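Local coordinates for protein amino Transferase (Eubacterium rectale, PDB 3ELE) that probably transfers amino groups between amino acids and 2-oxo acids, using bound pyridoxal-5'-phosphate as cofactor, as a class I and II aminotransferase, at residues R313-H326 with K329-L341. Sequence-based numbering, arbitrary orientation.
Sequences RDLLYEGLTRIGYH and KPDGAFYMFVKAL
R313 reaches from helix 306-323 to the loop at K329-P330. CB leads off the helix toward this loop; CG lies 3.7 Å from M336 CE, with P330 CG close by, and CD rests 3.7 Å from P330 CG. The bend at chi3 (57°) brings the guanidinium beside the D314 carboxylate, where NE and NH2 both hold OD1, side-on. K329 CE lies over one face of the group, 3.9 Å from R313 CZ. NH1 donates to P330 O at 3.1 Å (N-H...O 164°), in the carbonyl plane and close to the guanidinium plane. NH2 also pairs with D226, and D314 OD2 with K310. With the guanidinium gone, as in an alanine here, P330 O would probably lose this donor, D314 OD1 and D226 their charged mate, and a gap would open beside M336 CE.

One turn on, the Y317 ring is sandwiched: K329 CB makes a CH-pi contact over one face, 4.2 Å from the centroid, and T321 OG1 sits over the opposite face. M336 is selenomethionine, its CE tucked 3.8 Å from Y317 CB. Farther along, L320 CD1 meets V338 CG2, and Y325 CE1 lies 3.8 Å from L341 CD1. After G324 ends the helix with positive phi, H326 O accepts from K339 N at 2.8 Å, and a water bridges H326 N to K339 O. H326 leads into strand 327-328, which pairs antiparallel with strand 335-339, itself flanked on its other side by 370-374.

D314 and D226 thus meet the arginine's charge and P330 O takes one N-H, which holds the buried guanidinium in orientation and ties down the loop. Apolar L316, L320, M336 and V338 join the helix to the nearly parallel strand (16°) of the antiparallel sheet, consistent with the C-terminal small domain of a fold-type I PLP enzyme.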
ATOM      1  N   ARG A 313     -20.683  17.186 -18.603  1.00 35.28           N
ATOM      2  CA  ARG A 313     -20.846  18.384 -17.757  1.00 35.05           C
ATOM      3  C   ARG A 313     -21.844  19.341 -18.381  1.00 34.21           C
ATOM      4  O   ARG A 313     -22.797  19.732 -17.733  1.00 34.79           O
ATOM      5  CB  ARG A 313     -19.528  19.153 -17.552  1.00 35.54           C
ATOM      6  CG  ARG A 313     -19.631  20.340 -16.554  1.00 36.16           C
ATOM      7  CD  ARG A 313     -18.484  21.352 -16.705  1.00 35.70           C
ATOM      8  NE  ARG A 313     -18.409  21.882 -18.065  1.00 37.39           N
ATOM      9  CZ  ARG A 313     -17.565  22.825 -18.494  1.00 36.16           C
ATOM     10  NH1 ARG A 313     -16.712  23.416 -17.679  1.00 37.73           N
ATOM     11  NH2 ARG A 313     -17.594  23.207 -19.766  1.00 33.03           N
ATOM     12  N   ASP A 314     -21.607  19.693 -19.642  1.00 33.75           N
ATOM     13  CA  ASP A 314     -22.446  20.639 -20.389  1.00 33.97           C
ATOM     14  C   ASP A 314     -23.890  20.159 -20.556  1.00 32.90           C
ATOM     15  O   ASP A 314     -24.829  20.935 -20.425  1.00 30.43           O
ATOM     16  CB  ASP A 314     -21.826  20.927 -21.771  1.00 34.96           C
ATOM     17  CG  ASP A 314     -20.476  21.620 -21.684  1.00 34.93           C
ATOM     18  OD1 ASP A 314     -20.154  22.135 -20.616  1.00 42.52           O
ATOM     19  OD2 ASP A 314     -19.738  21.678 -22.687  1.00 42.68           O
ATOM     20  N   LEU A 315     -24.052  18.867 -20.812  1.00 33.77           N
ATOM     21  CA  LEU A 315     -25.379  18.270 -20.979  1.00 33.71           C
ATOM     22  C   LEU A 315     -26.148  18.350 -19.640  1.00 32.33           C
ATOM     23  O   LEU A 315     -27.242  18.882 -19.594  1.00 32.09           O
ATOM     24  CB  LEU A 315     -25.239  16.826 -21.470  1.00 33.71           C
ATOM     25  CG  LEU A 315     -26.453  16.073 -21.998  1.00 36.59           C
ATOM     26  CD1 LEU A 315     -26.964  16.726 -23.307  1.00 39.52           C
ATOM     27  CD2 LEU A 315     -26.042  14.622 -22.283  1.00 34.49           C
ATOM     28  N   LEU A 316     -25.527  17.899 -18.552  1.00 32.19           N
ATOM     29  CA  LEU A 316     -26.149  17.937 -17.212  1.00 31.80           C
ATOM     30  C   LEU A 316     -26.427  19.372 -16.731  1.00 32.26           C
ATOM     31  O   LEU A 316     -27.504  19.656 -16.189  1.00 30.64           O
ATOM     32  CB  LEU A 316     -25.260  17.200 -16.184  1.00 32.86           C
ATOM     33  CG  LEU A 316     -25.822  16.883 -14.800  1.00 31.41           C
ATOM     34  CD1 LEU A 316     -27.035  15.936 -14.941  1.00 27.94           C
ATOM     35  CD2 LEU A 316     -24.745  16.273 -13.931  1.00 30.70           C
ATOM     36  N   TYR A 317     -25.458  20.270 -16.929  1.00 32.61           N
ATOM     37  CA  TYR A 317     -25.603  21.673 -16.522  1.00 33.25           C
ATOM     38  C   TYR A 317     -26.737  22.366 -17.290  1.00 33.11           C
ATOM     39  O   TYR A 317     -27.568  23.050 -16.675  1.00 31.35           O
ATOM     40  CB  TYR A 317     -24.284  22.449 -16.700  1.00 33.80           C
ATOM     41  CG  TYR A 317     -24.364  23.904 -16.276  1.00 35.64           C
ATOM     42  CD1 TYR A 317     -24.343  24.253 -14.922  1.00 28.58           C
ATOM     43  CD2 TYR A 317     -24.468  24.935 -17.220  1.00 31.89           C
ATOM     44  CE1 TYR A 317     -24.414  25.572 -14.512  1.00 25.99           C
ATOM     45  CE2 TYR A 317     -24.554  26.279 -16.809  1.00 33.94           C
ATOM     46  CZ  TYR A 317     -24.516  26.589 -15.442  1.00 34.84           C
ATOM     47  OH  TYR A 317     -24.592  27.910 -15.005  1.00 30.15           O
ATOM     48  N   GLU A 318     -26.760  22.186 -18.616  1.00 33.18           N
ATOM     49  CA  GLU A 318     -27.790  22.779 -19.470  1.00 34.19           C
ATOM     50  C   GLU A 318     -29.193  22.291 -19.092  1.00 33.42           C
ATOM     51  O   GLU A 318     -30.099  23.096 -18.933  1.00 35.61           O
ATOM     52  CB  GLU A 318     -27.526  22.519 -20.970  1.00 35.88           C
ATOM     53  CG  GLU A 318     -26.327  23.273 -21.551  1.00 40.40           C
ATOM     54  N   GLY A 319     -29.361  20.986 -18.927  1.00 31.29           N
ATOM     55  CA  GLY A 319     -30.669  20.422 -18.585  1.00 31.39           C
ATOM     56  C   GLY A 319     -31.180  20.782 -17.199  1.00 31.22           C
ATOM     57  O   GLY A 319     -32.342  21.143 -17.046  1.00 30.32           O
ATOM     58  N   LEU A 320     -30.305  20.697 -16.196  1.00 31.11           N
ATOM     59  CA  LEU A 320     -30.688  21.030 -14.806  1.00 31.10           C
ATOM     60  C   LEU A 320     -31.000  22.519 -14.645  1.00 30.89           C
ATOM     61  O   LEU A 320     -31.984  22.876 -13.998  1.00 30.95           O
ATOM     62  CB  LEU A 320     -29.615  20.584 -13.799  1.00 30.20           C
ATOM     63  CG  LEU A 320     -29.393  19.083 -13.555  1.00 29.26           C
ATOM     64  CD1 LEU A 320     -28.355  18.934 -12.419  1.00 25.08           C
ATOM     65  CD2 LEU A 320     -30.666  18.322 -13.213  1.00 28.37           C
ATOM     66  N   THR A 321     -30.157  23.374 -15.225  1.00 30.36           N
ATOM     67  CA  THR A 321     -30.377  24.827 -15.218  1.00 29.86           C
ATOM     68  C   THR A 321     -31.721  25.182 -15.898  1.00 30.71           C
ATOM     69  O   THR A 321     -32.535  25.894 -15.326  1.00 29.25           O
ATOM     70  CB  THR A 321     -29.195  25.547 -15.889  1.00 28.33           C
ATOM     71  OG1 THR A 321     -28.011  25.274 -15.126  1.00 30.75           O
ATOM     72  CG2 THR A 321     -29.417  27.050 -15.987  1.00 27.75           C
ATOM     73  N   ARG A 322     -31.944  24.629 -17.088  1.00 33.02           N
ATOM     74  CA  ARG A 322     -33.185  24.847 -17.871  1.00 32.72           C
ATOM     75  C   ARG A 322     -34.463  24.499 -17.076  1.00 32.94           C
ATOM     76  O   ARG A 322     -35.479  25.193 -17.210  1.00 31.87           O
ATOM     77  CB  ARG A 322     -33.099  24.047 -19.182  1.00 33.29           C
ATOM     78  CG  ARG A 322     -34.260  24.170 -20.175  1.00 36.59           C
ATOM     79  CD  ARG A 322     -34.528  25.629 -20.606  1.00 47.19           C
ATOM     80  NE  ARG A 322     -33.348  26.290 -21.185  1.00 50.79           N
ATOM     81  CZ  ARG A 322     -33.255  27.593 -21.485  1.00 50.35           C
ATOM     82  NH1 ARG A 322     -34.263  28.442 -21.250  1.00 51.35           N
ATOM     83  NH2 ARG A 322     -32.127  28.058 -22.023  1.00 48.41           N
ATOM     84  N   ILE A 323     -34.399  23.437 -16.253  1.00 32.62           N
ATOM     85  CA  ILE A 323     -35.529  23.010 -15.384  1.00 32.64           C
ATOM     86  C   ILE A 323     -35.795  24.009 -14.246  1.00 32.60           C
ATOM     87  O   ILE A 323     -36.964  24.250 -13.900  1.00 31.54           O
ATOM     88  CB  ILE A 323     -35.311  21.575 -14.800  1.00 33.22           C
ATOM     89  CG1 ILE A 323     -35.475  20.528 -15.909  1.00 31.17           C
ATOM     90  CG2 ILE A 323     -36.322  21.248 -13.698  1.00 32.26           C
ATOM     91  CD1 ILE A 323     -35.008  19.125 -15.488  1.00 32.56           C
ATOM     92  N   GLY A 324     -34.720  24.599 -13.716  1.00 31.66           N
ATOM     93  CA  GLY A 324     -34.778  25.564 -12.615  1.00 32.28           C
ATOM     94  C   GLY A 324     -33.837  25.316 -11.448  1.00 32.04           C
ATOM     95  O   GLY A 324     -33.864  26.081 -10.496  1.00 31.56           O
ATOM     96  N   TYR A 325     -33.017  24.252 -11.506  1.00 32.72           N
ATOM     97  CA  TYR A 325     -32.050  23.937 -10.457  1.00 31.74           C
ATOM     98  C   TYR A 325     -30.899  24.922 -10.481  1.00 31.30           C
ATOM     99  O   TYR A 325     -30.543  25.427 -11.545  1.00 30.65           O
ATOM    100  CB  TYR A 325     -31.472  22.523 -10.631  1.00 32.18           C
ATOM    101  CG  TYR A 325     -32.445  21.395 -10.403  1.00 31.03           C
ATOM    102  CD1 TYR A 325     -32.651  20.881  -9.119  1.00 31.84           C
ATOM    103  CD2 TYR A 325     -33.145  20.811 -11.468  1.00 32.00           C
ATOM    104  CE1 TYR A 325     -33.529  19.811  -8.891  1.00 32.17           C
ATOM    105  CE2 TYR A 325     -34.033  19.755 -11.253  1.00 30.83           C
ATOM    106  CZ  TYR A 325     -34.212  19.255  -9.962  1.00 32.49           C
ATOM    107  OH  TYR A 325     -35.083  18.213  -9.735  1.00 36.09           O
ATOM    108  N   HIS A 326     -30.337  25.208  -9.309  1.00 31.34           N
ATOM    109  CA  HIS A 326     -29.138  26.059  -9.228  1.00 31.63           C
ATOM    110  C   HIS A 326     -27.912  25.153  -9.119  1.00 31.34           C
ATOM    111  O   HIS A 326     -27.679  24.546  -8.064  1.00 30.12           O
ATOM    112  CB  HIS A 326     -29.139  27.065  -8.073  1.00 32.50           C
ATOM    113  CG  HIS A 326     -27.826  27.778  -7.937  1.00 34.36           C
ATOM    114  ND1 HIS A 326     -27.472  28.836  -8.744  1.00 33.41           N
ATOM    115  CD2 HIS A 326     -26.737  27.505  -7.175  1.00 38.57           C
ATOM    116  CE1 HIS A 326     -26.246  29.225  -8.441  1.00 39.27           C
ATOM    117  NE2 HIS A 326     -25.772  28.427  -7.500  1.00 38.28           N
ATOM    118  N   LYS A 329     -21.323  25.846 -11.882  1.00 33.78           N
ATOM    119  CA  LYS A 329     -20.678  25.319 -13.104  1.00 34.86           C
ATOM    120  C   LYS A 329     -19.241  24.933 -12.745  1.00 34.05           C
ATOM    121  O   LYS A 329     -18.450  25.810 -12.446  1.00 33.64           O
ATOM    122  CB  LYS A 329     -20.704  26.306 -14.279  1.00 34.92           C
ATOM    123  CG  LYS A 329     -20.265  25.650 -15.617  1.00 35.61           C
ATOM    124  CD  LYS A 329     -20.535  26.520 -16.839  1.00 37.55           C
ATOM    125  CE  LYS A 329     -20.191  25.752 -18.148  1.00 45.00           C
ATOM    126  NZ  LYS A 329     -20.505  26.467 -19.448  1.00 42.81           N
ATOM    127  N   PRO A 330     -18.901  23.625 -12.772  1.00 35.07           N
ATOM    128  CA  PRO A 330     -17.547  23.241 -12.355  1.00 34.99           C
ATOM    129  C   PRO A 330     -16.516  23.440 -13.457  1.00 35.69           C
ATOM    130  O   PRO A 330     -16.827  23.182 -14.622  1.00 34.96           O
ATOM    131  CB  PRO A 330     -17.701  21.747 -12.053  1.00 34.72           C
ATOM    132  CG  PRO A 330     -18.750  21.287 -12.978  1.00 33.17           C
ATOM    133  CD  PRO A 330     -19.674  22.443 -13.211  1.00 35.01           C
ATOM    134  N   ASP A 331     -15.306  23.873 -13.087  1.00 35.13           N
ATOM    135  CA  ASP A 331     -14.183  24.027 -14.032  1.00 34.63           C
ATOM    136  C   ASP A 331     -13.319  22.759 -14.162  1.00 35.12           C
ATOM    137  O   ASP A 331     -12.517  22.653 -15.106  1.00 33.20           O
ATOM    138  CB  ASP A 331     -13.303  25.211 -13.626  1.00 35.46           C
ATOM    139  CG  ASP A 331     -14.007  26.548 -13.793  1.00 38.26           C
ATOM    140  OD1 ASP A 331     -14.743  26.721 -14.789  1.00 39.46           O
ATOM    141  OD2 ASP A 331     -13.823  27.425 -12.933  1.00 41.48           O
ATOM    142  N   GLY A 332     -13.475  21.809 -13.236  1.00 34.94           N
ATOM    143  CA  GLY A 332     -12.688  20.577 -13.261  1.00 35.31           C
ATOM    144  C   GLY A 332     -13.305  19.438 -12.479  1.00 36.86           C
ATOM    145  O   GLY A 332     -14.369  19.604 -11.883  1.00 37.51           O
ATOM    146  N   ALA A 333     -12.632  18.278 -12.501  1.00 36.63           N
ATOM    147  CA  ALA A 333     -13.130  17.034 -11.884  1.00 36.10           C
ATOM    148  C   ALA A 333     -14.416  16.560 -12.626  1.00 35.66           C
ATOM    149  O   ALA A 333     -14.721  17.063 -13.738  1.00 36.31           O
ATOM    150  CB  ALA A 333     -13.343  17.201 -10.363  1.00 34.39           C
ATOM    151  N   PHE A 334     -15.129  15.581 -12.074  1.00 33.93           N
ATOM    152  CA  PHE A 334     -16.362  15.068 -12.722  1.00 33.03           C
ATOM    153  C   PHE A 334     -17.569  14.952 -11.782  1.00 33.12           C
ATOM    154  O   PHE A 334     -18.368  14.013 -11.858  1.00 30.98           O
ATOM    155  CB  PHE A 334     -16.095  13.821 -13.586  1.00 33.75           C
ATOM    156  CG  PHE A 334     -15.239  12.751 -12.935  1.00 32.70           C
ATOM    157  CD1 PHE A 334     -15.603  12.161 -11.715  1.00 32.73           C
ATOM    158  CD2 PHE A 334     -14.120  12.240 -13.616  1.00 32.90           C
ATOM    159  CE1 PHE A 334     -14.827  11.128 -11.155  1.00 34.20           C
ATOM    160  CE2 PHE A 334     -13.348  11.198 -13.069  1.00 32.92           C
ATOM    161  CZ  PHE A 334     -13.693  10.648 -11.841  1.00 33.45           C
ATOM    162  N   TYR A 335     -17.706  15.978 -10.933  1.00 34.63           N
ATOM    163  CA  TYR A 335     -18.785  16.091  -9.966  1.00 35.26           C
ATOM    164  C   TYR A 335     -19.467  17.449 -10.133  1.00 35.83           C
ATOM    165  O   TYR A 335     -18.780  18.476 -10.247  1.00 37.85           O
ATOM    166  CB  TYR A 335     -18.209  15.986  -8.566  1.00 36.19           C
ATOM    167  CG  TYR A 335     -17.320  14.798  -8.366  1.00 36.41           C
ATOM    168  CD1 TYR A 335     -17.853  13.516  -8.245  1.00 38.83           C
ATOM    169  CD2 TYR A 335     -15.931  14.942  -8.337  1.00 35.72           C
ATOM    170  CE1 TYR A 335     -17.024  12.401  -8.077  1.00 38.02           C
ATOM    171  CE2 TYR A 335     -15.103  13.850  -8.172  1.00 38.31           C
ATOM    172  CZ  TYR A 335     -15.653  12.575  -8.041  1.00 36.34           C
ATOM    173  OH  TYR A 335     -14.836  11.494  -7.863  1.00 37.84           O
HETATM  174  N   MSE A 336     -20.797  17.464 -10.187  1.00 35.44           N
HETATM  175  CA  MSE A 336     -21.529  18.717 -10.225  1.00 34.53           C
HETATM  176  C   MSE A 336     -22.177  18.960  -8.859  1.00 34.38           C
HETATM  177  O   MSE A 336     -22.837  18.065  -8.302  1.00 34.68           O
HETATM  178  CB  MSE A 336     -22.550  18.741 -11.335  1.00 35.32           C
HETATM  179  CG  MSE A 336     -23.142  20.145 -11.546  1.00 33.61           C
HETATM  180 SE   MSE A 336     -24.033  20.262 -13.172  0.75 33.42          SE
HETATM  181  CE  MSE A 336     -22.518  20.125 -14.311  1.00 30.42           C
ATOM    182  N   PHE A 337     -21.998  20.179  -8.354  1.00 32.64           N
ATOM    183  CA  PHE A 337     -22.505  20.598  -7.047  1.00 33.36           C
ATOM    184  C   PHE A 337     -23.778  21.413  -7.327  1.00 33.66           C
ATOM    185  O   PHE A 337     -23.716  22.490  -7.943  1.00 34.40           O
ATOM    186  CB  PHE A 337     -21.409  21.394  -6.313  1.00 32.36           C
ATOM    187  CG  PHE A 337     -21.344  21.128  -4.843  1.00 34.14           C
ATOM    188  CD1 PHE A 337     -21.106  19.843  -4.376  1.00 32.41           C
ATOM    189  CD2 PHE A 337     -21.456  22.168  -3.911  1.00 34.44           C
ATOM    190  CE1 PHE A 337     -21.052  19.579  -3.021  1.00 30.71           C
ATOM    191  CE2 PHE A 337     -21.369  21.912  -2.551  1.00 33.74           C
ATOM    192  CZ  PHE A 337     -21.150  20.617  -2.110  1.00 32.44           C
ATOM    193  N   VAL A 338     -24.927  20.861  -6.909  1.00 33.24           N
ATOM    194  CA  VAL A 338     -26.263  21.428  -7.176  1.00 32.06           C
ATOM    195  C   VAL A 338     -26.953  21.745  -5.850  1.00 31.70           C
ATOM    196  O   VAL A 338     -26.873  20.948  -4.888  1.00 31.60           O
ATOM    197  CB  VAL A 338     -27.107  20.426  -7.994  1.00 31.93           C
ATOM    198  CG1 VAL A 338     -28.517  20.970  -8.334  1.00 32.51           C
ATOM    199  CG2 VAL A 338     -26.378  20.038  -9.276  1.00 27.91           C
ATOM    200  N   LYS A 339     -27.594  22.914  -5.773  1.00 31.09           N
ATOM    201  CA  LYS A 339     -28.313  23.282  -4.567  1.00 31.18           C
ATOM    202  C   LYS A 339     -29.603  22.450  -4.436  1.00 31.85           C
ATOM    203  O   LYS A 339     -30.356  22.313  -5.405  1.00 30.40           O
ATOM    204  CB  LYS A 339     -28.630  24.792  -4.472  1.00 32.88           C
ATOM    205  CG  LYS A 339     -29.085  25.065  -3.038  1.00 35.28           C
ATOM    206  CD  LYS A 339     -29.104  26.429  -2.471  1.00 42.85           C
ATOM    207  CE  LYS A 339     -29.169  26.274  -0.892  1.00 42.72           C
ATOM    208  NZ  LYS A 339     -29.962  25.050  -0.350  1.00 35.41           N
ATOM    209  N   ALA A 340     -29.834  21.892  -3.242  1.00 32.32           N
ATOM    210  CA  ALA A 340     -31.061  21.127  -2.956  1.00 32.86           C
ATOM    211  C   ALA A 340     -32.281  22.065  -2.984  1.00 34.26           C
ATOM    212  O   ALA A 340     -32.148  23.271  -2.739  1.00 36.29           O
ATOM    213  CB  ALA A 340     -30.967  20.438  -1.603  1.00 31.68           C
ATOM    214  N   LEU A 341     -33.453  21.514  -3.283  1.00 34.98           N
ATOM    215  CA  LEU A 341     -34.691  22.308  -3.356  1.00 35.36           C
ATOM    216  C   LEU A 341     -35.249  22.672  -1.978  1.00 36.47           C
ATOM    217  O   LEU A 341     -36.171  23.474  -1.885  1.00 36.17           O
ATOM    218  CB  LEU A 341     -35.723  21.627  -4.246  1.00 35.52           C
ATOM    219  CG  LEU A 341     -35.204  21.336  -5.667  1.00 33.55           C
ATOM    220  CD1 LEU A 341     -36.287  20.703  -6.483  1.00 34.40           C
ATOM    221  CD2 LEU A 341     -34.676  22.583  -6.375  1.00 36.64           C
TER
HETATM  222  O   HOH W   1     -31.413  24.122  -6.988  1.00 30.86           O